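Local atomic coordinates of Rv3651-like N-terminal domain-containing protein (Mycobacterium tuberculosis, PDB entry 4Q6U), a protein that is of unknown function but, built from a GAF-like and two PAS-like domains, probably acts as a sensor protein in Mycobacterium tuberculosis. Residues B[311-317]-B[329-335]; B[241-245]-B[255-261]; B[22-28]-B[36-41]; B[16-20]-B[191-195]. All blocks are in the same frame, centred on the assembly; numbering follows the deposited sequence.

Contact 1: residues B[311-317]-B[329-335]; sequences PVHVTVN and LVALRLP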
# COMPACT_ATOMS: atom_id res chain seq x y z
N PRO B 311 -20.69 -26.91 12.20
CA PRO B 311 -19.86 -26.20 13.17
C PRO B 311 -18.55 -25.73 12.56
O PRO B 311 -17.85 -26.51 11.93
CB PRO B 311 -19.61 -27.25 14.27
CG PRO B 311 -19.85 -28.57 13.60
CD PRO B 311 -20.91 -28.32 12.57
N VAL B 312 -18.23 -24.45 12.74
CA VAL B 312 -17.01 -23.88 12.18
C VAL B 312 -16.31 -23.08 13.26
O VAL B 312 -16.96 -22.28 13.94
CB VAL B 312 -17.28 -22.94 10.98
CG1 VAL B 312 -15.98 -22.19 10.56
CG2 VAL B 312 -17.90 -23.71 9.80
N HIS B 313 -15.01 -23.29 13.41
CA HIS B 313 -14.25 -22.54 14.40
C HIS B 313 -13.86 -21.19 13.82
O HIS B 313 -13.21 -21.10 12.78
CB HIS B 313 -13.02 -23.31 14.85
CG HIS B 313 -12.24 -22.61 15.93
ND1 HIS B 313 -11.34 -21.61 15.65
CD2 HIS B 313 -12.24 -22.77 17.27
CE1 HIS B 313 -10.81 -21.18 16.79
NE2 HIS B 313 -11.35 -21.86 17.78
N VAL B 314 -14.26 -20.13 14.53
CA VAL B 314 -14.13 -18.77 14.05
C VAL B 314 -13.25 -17.94 14.98
O VAL B 314 -13.46 -17.95 16.20
CB VAL B 314 -15.51 -18.11 13.94
CG1 VAL B 314 -15.38 -16.65 13.63
CG2 VAL B 314 -16.35 -18.82 12.88
N THR B 315 -12.27 -17.25 14.42
CA THR B 315 -11.41 -16.34 15.18
C THR B 315 -11.49 -14.93 14.57
O THR B 315 -11.28 -14.76 13.37
CB THR B 315 -9.96 -16.83 15.23
OG1 THR B 315 -9.91 -18.09 15.90
CG2 THR B 315 -9.06 -15.83 15.96
N VAL B 316 -11.82 -13.94 15.40
CA VAL B 316 -12.24 -12.64 14.90
C VAL B 316 -11.41 -11.49 15.44
O VAL B 316 -11.21 -11.40 16.65
CB VAL B 316 -13.72 -12.36 15.25
CG1 VAL B 316 -14.27 -11.24 14.39
CG2 VAL B 316 -14.54 -13.60 15.07
N ASN B 317 -10.93 -10.63 14.54
CA ASN B 317 -10.25 -9.40 14.93
C ASN B 317 -10.98 -8.21 14.32
O ASN B 317 -11.57 -8.33 13.26
CB ASN B 317 -8.79 -9.41 14.48
CG ASN B 317 -7.92 -10.37 15.29
OD1 ASN B 317 -7.26 -9.97 16.25
ND2 ASN B 317 -7.93 -11.64 14.91
N LEU B 329 -12.08 -9.15 10.70
CA LEU B 329 -11.19 -10.12 10.09
C LEU B 329 -11.49 -11.45 10.73
O LEU B 329 -11.26 -11.64 11.93
CB LEU B 329 -9.72 -9.75 10.27
CG LEU B 329 -8.78 -10.89 9.90
CD1 LEU B 329 -8.86 -11.17 8.41
CD2 LEU B 329 -7.35 -10.61 10.32
N VAL B 330 -12.01 -12.38 9.95
CA VAL B 330 -12.40 -13.67 10.48
C VAL B 330 -11.53 -14.78 9.93
O VAL B 330 -11.28 -14.83 8.73
CB VAL B 330 -13.89 -13.97 10.16
CG1 VAL B 330 -14.23 -15.36 10.58
CG2 VAL B 330 -14.80 -12.96 10.85
N ALA B 331 -11.04 -15.65 10.81
CA ALA B 331 -10.29 -16.84 10.39
C ALA B 331 -11.15 -18.08 10.60
O ALA B 331 -11.53 -18.40 11.71
CB ALA B 331 -8.99 -16.96 11.16
N LEU B 332 -11.44 -18.78 9.51
CA LEU B 332 -12.35 -19.92 9.55
C LEU B 332 -11.66 -21.25 9.37
O LEU B 332 -10.91 -21.44 8.43
CB LEU B 332 -13.40 -19.79 8.46
CG LEU B 332 -14.16 -18.48 8.44
CD1 LEU B 332 -14.88 -18.38 7.12
CD2 LEU B 332 -15.15 -18.53 9.56
N ARG B 333 -11.97 -22.19 10.25
CA ARG B 333 -11.47 -23.54 10.10
C ARG B 333 -12.40 -24.56 10.78
O ARG B 333 -13.27 -24.19 11.57
CB ARG B 333 -10.05 -23.66 10.68
CG ARG B 333 -9.96 -23.48 12.20
CD ARG B 333 -8.57 -23.87 12.75
NE ARG B 333 -8.37 -23.50 14.15
CZ ARG B 333 -8.97 -24.09 15.18
NH1 ARG B 333 -9.83 -25.09 14.97
NH2 ARG B 333 -8.73 -23.69 16.42
N LEU B 334 -12.21 -25.83 10.47
CA LEU B 334 -12.95 -26.89 11.15
C LEU B 334 -12.58 -26.95 12.63
O LEU B 334 -11.40 -26.82 12.98
CB LEU B 334 -12.67 -28.23 10.47
CG LEU B 334 -13.15 -28.29 9.02
CD1 LEU B 334 -12.79 -29.63 8.38
CD2 LEU B 334 -14.65 -28.06 8.96
N PRO B 335 -13.57 -27.14 13.51
CA PRO B 335 -13.27 -27.25 14.94
C PRO B 335 -12.83 -28.66 15.30
O PRO B 335 -13.28 -29.61 14.67
CB PRO B 335 -14.60 -26.91 15.61
CG PRO B 335 -15.63 -27.38 14.62
CD PRO B 335 -15.02 -27.24 13.24
O HOH W 1 -10.39 -19.96 13.71
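His313 and Arg333 lie side by side and point the same way from adjacent strands of an antiparallel beta hairpin, part of the five-stranded sheet of the C-terminal PAS-like domain. The guanidinium rests flat on the imidazole, with the planes 8° apart and the group centres 3.7 Å from each other. Arg333 NH2 sits over the middle of the ring, 3.3 Å from His313 CE1. A chi1 of 67° starts the Arg333 chain between its backbone N and carbonyl carbon, and the extended run from CG to NE then carries the guanidinium over the histidine. NH2 also forms a salt bridge with Glu339 of helix 337-343, while NH1 bonds to Leu334 O; these two bonds limit the rotation of the group. Beneath the stack, His313 and Arg333 form a hydrogen-bonded pair through both backbone amides. On the other face of the sheet Val314 divides its branches: CG1 meets Val330 CG1 at 3.5 Å, and CG2 runs alongside Leu332 CD2. Thr315 OG1 bonds to Ser297 of the neighbouring strand. A water lying in the imidazole plane joins His313 ND1 (2.7 Å) to Thr315 OG1 (2.9 Å) and donates to Ala331 O at 2.8 Å.

Contact 2: residues B[241-245]-B[255-261]; sequences VHRAL and KWLDQPC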
# COMPACT_ATOMS: atom_id res chain seq x y z
N VAL B 241 -7.10 -23.10 7.13
CA VAL B 241 -7.68 -21.87 7.64
C VAL B 241 -8.00 -20.92 6.50
O VAL B 241 -7.17 -20.66 5.64
CB VAL B 241 -6.75 -21.17 8.63
CG1 VAL B 241 -7.42 -19.90 9.17
CG2 VAL B 241 -6.36 -22.12 9.77
N HIS B 242 -9.22 -20.39 6.51
CA HIS B 242 -9.66 -19.49 5.45
C HIS B 242 -10.07 -18.13 6.03
O HIS B 242 -11.06 -18.04 6.76
CB HIS B 242 -10.80 -20.12 4.67
CG HIS B 242 -10.43 -21.41 4.01
ND1 HIS B 242 -10.20 -21.51 2.65
CD2 HIS B 242 -10.25 -22.65 4.52
CE1 HIS B 242 -9.90 -22.76 2.35
NE2 HIS B 242 -9.91 -23.48 3.46
N ARG B 243 -9.30 -17.10 5.70
CA ARG B 243 -9.54 -15.75 6.21
C ARG B 243 -10.46 -14.93 5.32
O ARG B 243 -10.43 -15.06 4.10
CB ARG B 243 -8.22 -15.02 6.40
CG ARG B 243 -7.35 -15.66 7.50
CD ARG B 243 -5.93 -15.01 7.48
NE ARG B 243 -5.27 -15.25 6.21
CZ ARG B 243 -4.10 -14.71 5.87
NH1 ARG B 243 -3.47 -13.90 6.72
NH2 ARG B 243 -3.56 -14.99 4.69
N ALA B 244 -11.27 -14.08 5.95
CA ALA B 244 -12.25 -13.27 5.24
C ALA B 244 -12.51 -11.98 5.99
O ALA B 244 -12.27 -11.91 7.19
CB ALA B 244 -13.56 -14.04 5.07
N LEU B 245 -12.98 -10.96 5.28
CA LEU B 245 -13.48 -9.77 5.94
C LEU B 245 -14.99 -9.87 5.99
O LEU B 245 -15.62 -10.30 5.03
CB LEU B 245 -13.04 -8.51 5.22
CG LEU B 245 -11.52 -8.31 5.19
CD1 LEU B 245 -11.17 -7.17 4.27
CD2 LEU B 245 -11.03 -8.04 6.61
N LYS B 255 -15.13 -10.10 1.74
CA LYS B 255 -13.98 -10.45 0.91
C LYS B 255 -13.24 -11.66 1.43
O LYS B 255 -13.04 -11.80 2.63
CB LYS B 255 -13.00 -9.27 0.83
CG LYS B 255 -11.82 -9.55 -0.11
CD LYS B 255 -10.84 -8.43 -0.13
CE LYS B 255 -9.68 -8.77 -1.04
NZ LYS B 255 -9.95 -8.52 -2.49
N TRP B 256 -12.83 -12.54 0.52
CA TRP B 256 -11.93 -13.65 0.87
C TRP B 256 -10.49 -13.18 0.77
O TRP B 256 -10.11 -12.56 -0.22
CB TRP B 256 -12.15 -14.85 -0.04
CG TRP B 256 -13.45 -15.55 0.20
CD1 TRP B 256 -14.55 -15.51 -0.60
CD2 TRP B 256 -13.79 -16.37 1.32
NE1 TRP B 256 -15.57 -16.27 -0.05
CE2 TRP B 256 -15.12 -16.80 1.14
CE3 TRP B 256 -13.09 -16.78 2.47
CZ2 TRP B 256 -15.77 -17.63 2.05
CZ3 TRP B 256 -13.74 -17.60 3.38
CH2 TRP B 256 -15.06 -18.01 3.16
N LEU B 257 -9.69 -13.48 1.79
CA LEU B 257 -8.27 -13.09 1.82
C LEU B 257 -7.40 -14.26 1.41
O LEU B 257 -6.28 -14.11 0.94
CB LEU B 257 -7.88 -12.57 3.20
CG LEU B 257 -8.58 -11.29 3.63
CD1 LEU B 257 -8.14 -10.89 5.02
CD2 LEU B 257 -8.32 -10.16 2.63
N ASP B 258 -7.92 -15.46 1.62
CA ASP B 258 -7.36 -16.68 1.05
C ASP B 258 -8.39 -17.20 0.07
O ASP B 258 -9.28 -16.46 -0.33
CB ASP B 258 -7.07 -17.70 2.15
CG ASP B 258 -6.20 -17.12 3.24
OD1 ASP B 258 -5.15 -16.55 2.89
OD2 ASP B 258 -6.56 -17.23 4.43
N GLN B 259 -8.29 -18.46 -0.33
CA GLN B 259 -9.32 -19.04 -1.18
C GLN B 259 -10.57 -19.33 -0.35
O GLN B 259 -10.49 -19.56 0.85
CB GLN B 259 -8.82 -20.31 -1.87
CG GLN B 259 -7.75 -20.06 -2.93
CD GLN B 259 -8.06 -18.85 -3.81
OE1 GLN B 259 -9.09 -18.81 -4.48
NE2 GLN B 259 -7.17 -17.86 -3.81
N PRO B 260 -11.75 -19.31 -1.00
CA PRO B 260 -12.99 -19.56 -0.24
C PRO B 260 -12.98 -20.93 0.42
O PRO B 260 -12.36 -21.86 -0.09
CB PRO B 260 -14.08 -19.49 -1.31
CG PRO B 260 -13.48 -18.67 -2.41
CD PRO B 260 -12.01 -18.97 -2.41
N CYS B 261 -13.64 -21.04 1.56
CA CYS B 261 -13.72 -22.32 2.23
C CYS B 261 -14.98 -23.04 1.77
O CYS B 261 -16.01 -22.42 1.51
CB CYS B 261 -13.72 -22.16 3.76
SG CYS B 261 -15.32 -21.79 4.48
O HOH W 2 -5.10 -18.87 6.13
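The imidazole of His242 carries Cys261 CB over one face, 3.4 Å from His242 CG and displaced toward the rim, in a CH-pi contact. At the ring edge, His242 ND1 donates to Gln259 O over 2.7 Å, almost straight at 174°; the acceptor lies in the ring plane, although the nitrogen stands above the plane of that carbonyl. Pro260 CA covers the centre of one face of the Trp256 indole, whose edge turns CE3 to Arg243 O at 3.6 Å; Trp266 adds an edge-to-face partner. The guanidinium of Arg243 is met edge-on by Asp258, the two planes nearly coplanar. This is a side-on salt bridge, which probably helps to keep the carboxylate ionised: Arg243 NE reaches Asp258 OD2 at 3.0 Å and Arg243 NH2 reaches OD1 at 2.9 Å, the latter on its syn lone pair. The two segments belong to a beta hairpin at one edge of the C-terminal PAS-like sheet, where Ala244 faces Trp256 as a non-hydrogen-bonded pair. Past Trp256 the chain leaves the ladder, yet Leu257 N still bonds to Arg243 O. Asp258 OD2 also accepts Arg243 N, from its anti side, and OD1 has a second salt-bridge partner in Arg151.

Contact 3: residues B[22-28]-B[36-41]; sequences EPAVVAR and VPITTF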
# COMPACT_ATOMS: atom_id res chain seq x y z
N GLU B 22 -25.49 16.28 -11.94
CA GLU B 22 -25.03 16.54 -13.29
C GLU B 22 -24.32 15.31 -13.85
O GLU B 22 -23.46 14.74 -13.18
CB GLU B 22 -24.10 17.76 -13.32
CG GLU B 22 -23.54 18.11 -14.70
CD GLU B 22 -22.68 19.36 -14.68
OE1 GLU B 22 -22.86 20.20 -13.78
OE2 GLU B 22 -21.81 19.50 -15.57
N PRO B 23 -24.68 14.91 -15.07
CA PRO B 23 -24.01 13.83 -15.81
C PRO B 23 -22.49 14.02 -15.81
O PRO B 23 -22.00 15.12 -16.06
CB PRO B 23 -24.57 13.96 -17.22
CG PRO B 23 -25.91 14.58 -17.04
CD PRO B 23 -25.78 15.51 -15.86
N ALA B 24 -21.75 12.95 -15.52
CA ALA B 24 -20.31 13.05 -15.33
C ALA B 24 -19.55 11.94 -16.04
O ALA B 24 -19.87 10.76 -15.88
CB ALA B 24 -19.99 13.05 -13.85
N VAL B 25 -18.54 12.32 -16.81
CA VAL B 25 -17.77 11.36 -17.60
C VAL B 25 -16.92 10.46 -16.69
O VAL B 25 -16.30 10.93 -15.74
CB VAL B 25 -16.86 12.10 -18.61
CG1 VAL B 25 -16.08 11.10 -19.46
CG2 VAL B 25 -17.70 13.02 -19.50
N VAL B 26 -16.91 9.16 -16.98
CA VAL B 26 -16.07 8.22 -16.26
C VAL B 26 -15.20 7.41 -17.22
O VAL B 26 -14.23 6.78 -16.80
CB VAL B 26 -16.92 7.26 -15.40
CG1 VAL B 26 -17.72 8.03 -14.36
CG2 VAL B 26 -17.84 6.44 -16.27
N ALA B 27 -15.52 7.45 -18.51
CA ALA B 27 -14.68 6.79 -19.51
C ALA B 27 -14.65 7.53 -20.85
O ALA B 27 -15.69 7.91 -21.38
CB ALA B 27 -15.14 5.36 -19.73
N ARG B 28 -13.44 7.74 -21.37
CA ARG B 28 -13.28 8.11 -22.78
C ARG B 28 -12.73 6.89 -23.50
O ARG B 28 -11.56 6.54 -23.33
CB ARG B 28 -12.34 9.31 -22.95
CG ARG B 28 -12.22 9.77 -24.41
CD ARG B 28 -11.81 11.24 -24.53
NE ARG B 28 -10.51 11.52 -23.93
CZ ARG B 28 -9.96 12.73 -23.88
NH1 ARG B 28 -10.60 13.77 -24.38
NH2 ARG B 28 -8.77 12.89 -23.31
N VAL B 36 -15.92 13.54 -14.08
CA VAL B 36 -15.85 14.93 -14.51
C VAL B 36 -17.17 15.41 -15.11
O VAL B 36 -17.59 14.91 -16.15
CB VAL B 36 -14.74 15.15 -15.55
CG1 VAL B 36 -14.67 16.62 -15.93
CG2 VAL B 36 -13.40 14.65 -15.01
N PRO B 37 -17.81 16.38 -14.44
CA PRO B 37 -19.09 16.94 -14.93
C PRO B 37 -18.99 17.32 -16.39
O PRO B 37 -18.02 17.95 -16.82
CB PRO B 37 -19.29 18.16 -14.03
CG PRO B 37 -18.60 17.81 -12.77
CD PRO B 37 -17.38 17.03 -13.20
N ILE B 38 -19.99 16.91 -17.16
CA ILE B 38 -19.97 17.04 -18.61
C ILE B 38 -19.70 18.48 -19.04
O ILE B 38 -19.11 18.71 -20.10
CB ILE B 38 -21.30 16.52 -19.22
CG1 ILE B 38 -21.13 16.21 -20.71
CG2 ILE B 38 -22.45 17.49 -18.95
CD1 ILE B 38 -20.41 14.91 -20.96
N THR B 39 -20.08 19.45 -18.20
CA THR B 39 -19.87 20.86 -18.53
C THR B 39 -18.42 21.28 -18.32
O THR B 39 -17.96 22.28 -18.86
CB THR B 39 -20.76 21.80 -17.69
OG1 THR B 39 -20.50 21.59 -16.30
CG2 THR B 39 -22.24 21.54 -17.99
N THR B 40 -17.70 20.51 -17.50
CA THR B 40 -16.28 20.73 -17.28
C THR B 40 -15.49 19.98 -18.34
O THR B 40 -14.56 20.52 -18.95
CB THR B 40 -15.85 20.27 -15.87
OG1 THR B 40 -16.37 21.19 -14.89
CG2 THR B 40 -14.34 20.22 -15.76
N PHE B 41 -15.87 18.72 -18.57
CA PHE B 41 -15.20 17.88 -19.55
C PHE B 41 -15.36 18.46 -20.95
O PHE B 41 -14.46 18.34 -21.78
CB PHE B 41 -15.77 16.45 -19.50
CG PHE B 41 -14.94 15.44 -20.24
CD1 PHE B 41 -13.86 14.81 -19.63
CD2 PHE B 41 -15.22 15.12 -21.56
CE1 PHE B 41 -13.09 13.89 -20.32
CE2 PHE B 41 -14.45 14.20 -22.26
CZ PHE B 41 -13.39 13.58 -21.63
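Val25 sets both methyl branches against one face of the Phe41 ring: CG1 stands above its centre, and CG2 comes to 3.7 Å from Phe41 CG. The same CG2 touches Ile38 CD1 at 3.6 Å, the two side chains crossing at about a right angle, so this one methyl meets both the end of the isoleucine chain and the ring. Phe41 arrives here because its CG is anti to the backbone N (chi1 -167°), which lays the ring back from the helix along the strand. Farther out, Arg28 NH1 approaches Phe41 CZ at 3.9 Å, with the guanidinium and ring planes 65° apart, too steep for a stack. The backbone is a beta hairpin of the GAF-like N-terminal domain, strands 24-28 and 31-37, whose second strand runs directly into the short helix 38-41. Val25 N bonds to Val36 O, and Ile38 N to Pro23 O at 2.9 Å, carrying the ladder into the first turn. On the strand's other side Val26 and Ala27 both face Leu15, a classic beta bulge. At the polar edge Glu22, extended beyond CG, crosses Pro37 and delivers OE2 to the N-terminal end of the helix, just after the N-cap Pro37. This oxygen accepts Thr39 N at 3.1 Å, nearly along its C-O axis, and Thr39 OG1 at 2.6 Å on its syn lone pair.

Contact 4: residues B[16-20]-B[191-195]; sequences VETLG and FVARS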
# COMPACT_ATOMS: atom_id res chain seq x y z
N VAL B 16 -20.85 8.13 -19.60
CA VAL B 16 -21.32 9.14 -18.66
C VAL B 16 -22.15 8.52 -17.55
O VAL B 16 -23.15 7.87 -17.81
CB VAL B 16 -22.15 10.21 -19.39
CG1 VAL B 16 -22.89 11.08 -18.39
CG2 VAL B 16 -21.25 11.05 -20.29
N GLU B 17 -21.73 8.72 -16.30
CA GLU B 17 -22.50 8.29 -15.14
C GLU B 17 -23.57 9.35 -14.88
O GLU B 17 -23.27 10.54 -14.82
CB GLU B 17 -21.59 8.09 -13.93
CG GLU B 17 -22.14 7.18 -12.83
CD GLU B 17 -22.85 7.96 -11.73
OE1 GLU B 17 -23.29 9.11 -11.99
OE2 GLU B 17 -22.96 7.44 -10.61
N THR B 18 -24.82 8.91 -14.74
CA THR B 18 -25.95 9.83 -14.67
C THR B 18 -26.76 9.68 -13.38
O THR B 18 -27.98 9.89 -13.38
CB THR B 18 -26.90 9.64 -15.87
OG1 THR B 18 -27.30 8.26 -15.96
CG2 THR B 18 -26.22 10.05 -17.16
N LEU B 19 -26.11 9.32 -12.28
CA LEU B 19 -26.82 9.15 -11.02
C LEU B 19 -26.65 10.36 -10.11
O LEU B 19 -27.30 10.46 -9.07
CB LEU B 19 -26.36 7.87 -10.31
CG LEU B 19 -26.87 6.58 -10.94
CD1 LEU B 19 -26.18 5.37 -10.36
CD2 LEU B 19 -28.38 6.46 -10.79
N GLY B 20 -25.78 11.29 -10.50
CA GLY B 20 -25.60 12.52 -9.76
C GLY B 20 -26.51 13.63 -10.26
O GLY B 20 -27.39 13.39 -11.09
N PHE B 191 -14.15 1.04 -13.19
CA PHE B 191 -15.52 1.10 -12.69
C PHE B 191 -15.81 2.43 -11.98
O PHE B 191 -14.90 3.13 -11.54
CB PHE B 191 -15.82 -0.08 -11.74
CG PHE B 191 -15.12 0.01 -10.41
CD1 PHE B 191 -15.70 0.71 -9.36
CD2 PHE B 191 -13.89 -0.59 -10.21
CE1 PHE B 191 -15.07 0.80 -8.13
CE2 PHE B 191 -13.25 -0.51 -8.98
CZ PHE B 191 -13.84 0.19 -7.95
N VAL B 192 -17.09 2.75 -11.89
CA VAL B 192 -17.57 3.86 -11.08
C VAL B 192 -18.62 3.29 -10.14
O VAL B 192 -19.33 2.37 -10.51
CB VAL B 192 -18.16 5.00 -11.95
CG1 VAL B 192 -19.29 4.47 -12.83
CG2 VAL B 192 -18.63 6.16 -11.10
N ALA B 193 -18.70 3.81 -8.92
CA ALA B 193 -19.71 3.35 -7.97
C ALA B 193 -20.20 4.51 -7.11
O ALA B 193 -19.42 5.39 -6.74
CB ALA B 193 -19.15 2.23 -7.08
N ARG B 194 -21.50 4.52 -6.82
CA ARG B 194 -22.11 5.58 -6.04
C ARG B 194 -23.18 5.04 -5.10
O ARG B 194 -24.08 4.31 -5.53
CB ARG B 194 -22.74 6.64 -6.96
CG ARG B 194 -23.38 7.80 -6.20
CD ARG B 194 -24.28 8.64 -7.09
NE ARG B 194 -23.57 9.21 -8.23
CZ ARG B 194 -23.08 10.44 -8.29
NH1 ARG B 194 -23.22 11.26 -7.25
NH2 ARG B 194 -22.46 10.86 -9.38
N SER B 195 -23.08 5.40 -3.83
CA SER B 195 -24.06 4.96 -2.84
C SER B 195 -25.17 5.99 -2.64
O SER B 195 -24.92 7.20 -2.66
CB SER B 195 -23.38 4.68 -1.50
OG SER B 195 -22.87 5.88 -0.94
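Glu17 OE1 is gripped from both faces of its carboxylate plane: by Leu19 N of its own segment at 2.8 Å on one, and by Arg194 NH2 across the contact at 3.3 Å on the other. Glu17 OE2 takes the straighter of the two bonds from the arginine, from Arg194 NE at 3.0 Å with an angle of 173° at the hydrogen, and this oxygen lies in the guanidinium plane. The resulting salt bridge is side-on, one nitrogen to each oxygen, but with the two planes turned 43° apart. A bend at chi2 (-94°) swings the Glu17 carboxylate across toward the arginine, leaving its CG against Val192 CG1 at 3.9 Å. Arg194 bends at chi3, and one guanidinium face is covered by the backbone that follows the glutamate: Gly20 CA lies 3.6 Å from Arg194 CZ, and Leu19 C lies over the same face, both displaced toward the rim. Leu19 CB packs beside Arg194 NE at 3.7 Å. Val26 and Met212 flank the apolar side, both touching Val192. The CA atoms of Glu17 and Val192 are 7.8 Å apart and no backbone ladder links these segments, as expected for a side-chain interface between two domains, here the GAF-like N-terminal and the PAS-like middle one.

Overall arrangement
The contacts form two groups on opposite sides of the chain's centre. Contacts 1 and 2, with centres 10 Å apart, share the C-terminal PAS-like sheet: strand 242-246 pairs with strand 325-333 through His242 N to Leu332 O and Val330 N to Ala244 O, both probable hydrogen bonds of 2.8 Å. Contacts 3 and 4 lie 11 Å apart between centres and meet where Glu17 N probably bonds to Ala24 O; contact 3 is nested inside the loop that contact 4 closes. Of the four, contact 4 alone joins two different domains. The groups do not touch: the nearest atoms of contacts 2 and 4 are about 11 Å apart, and the centres of contacts 1 and 3 about 45 Å.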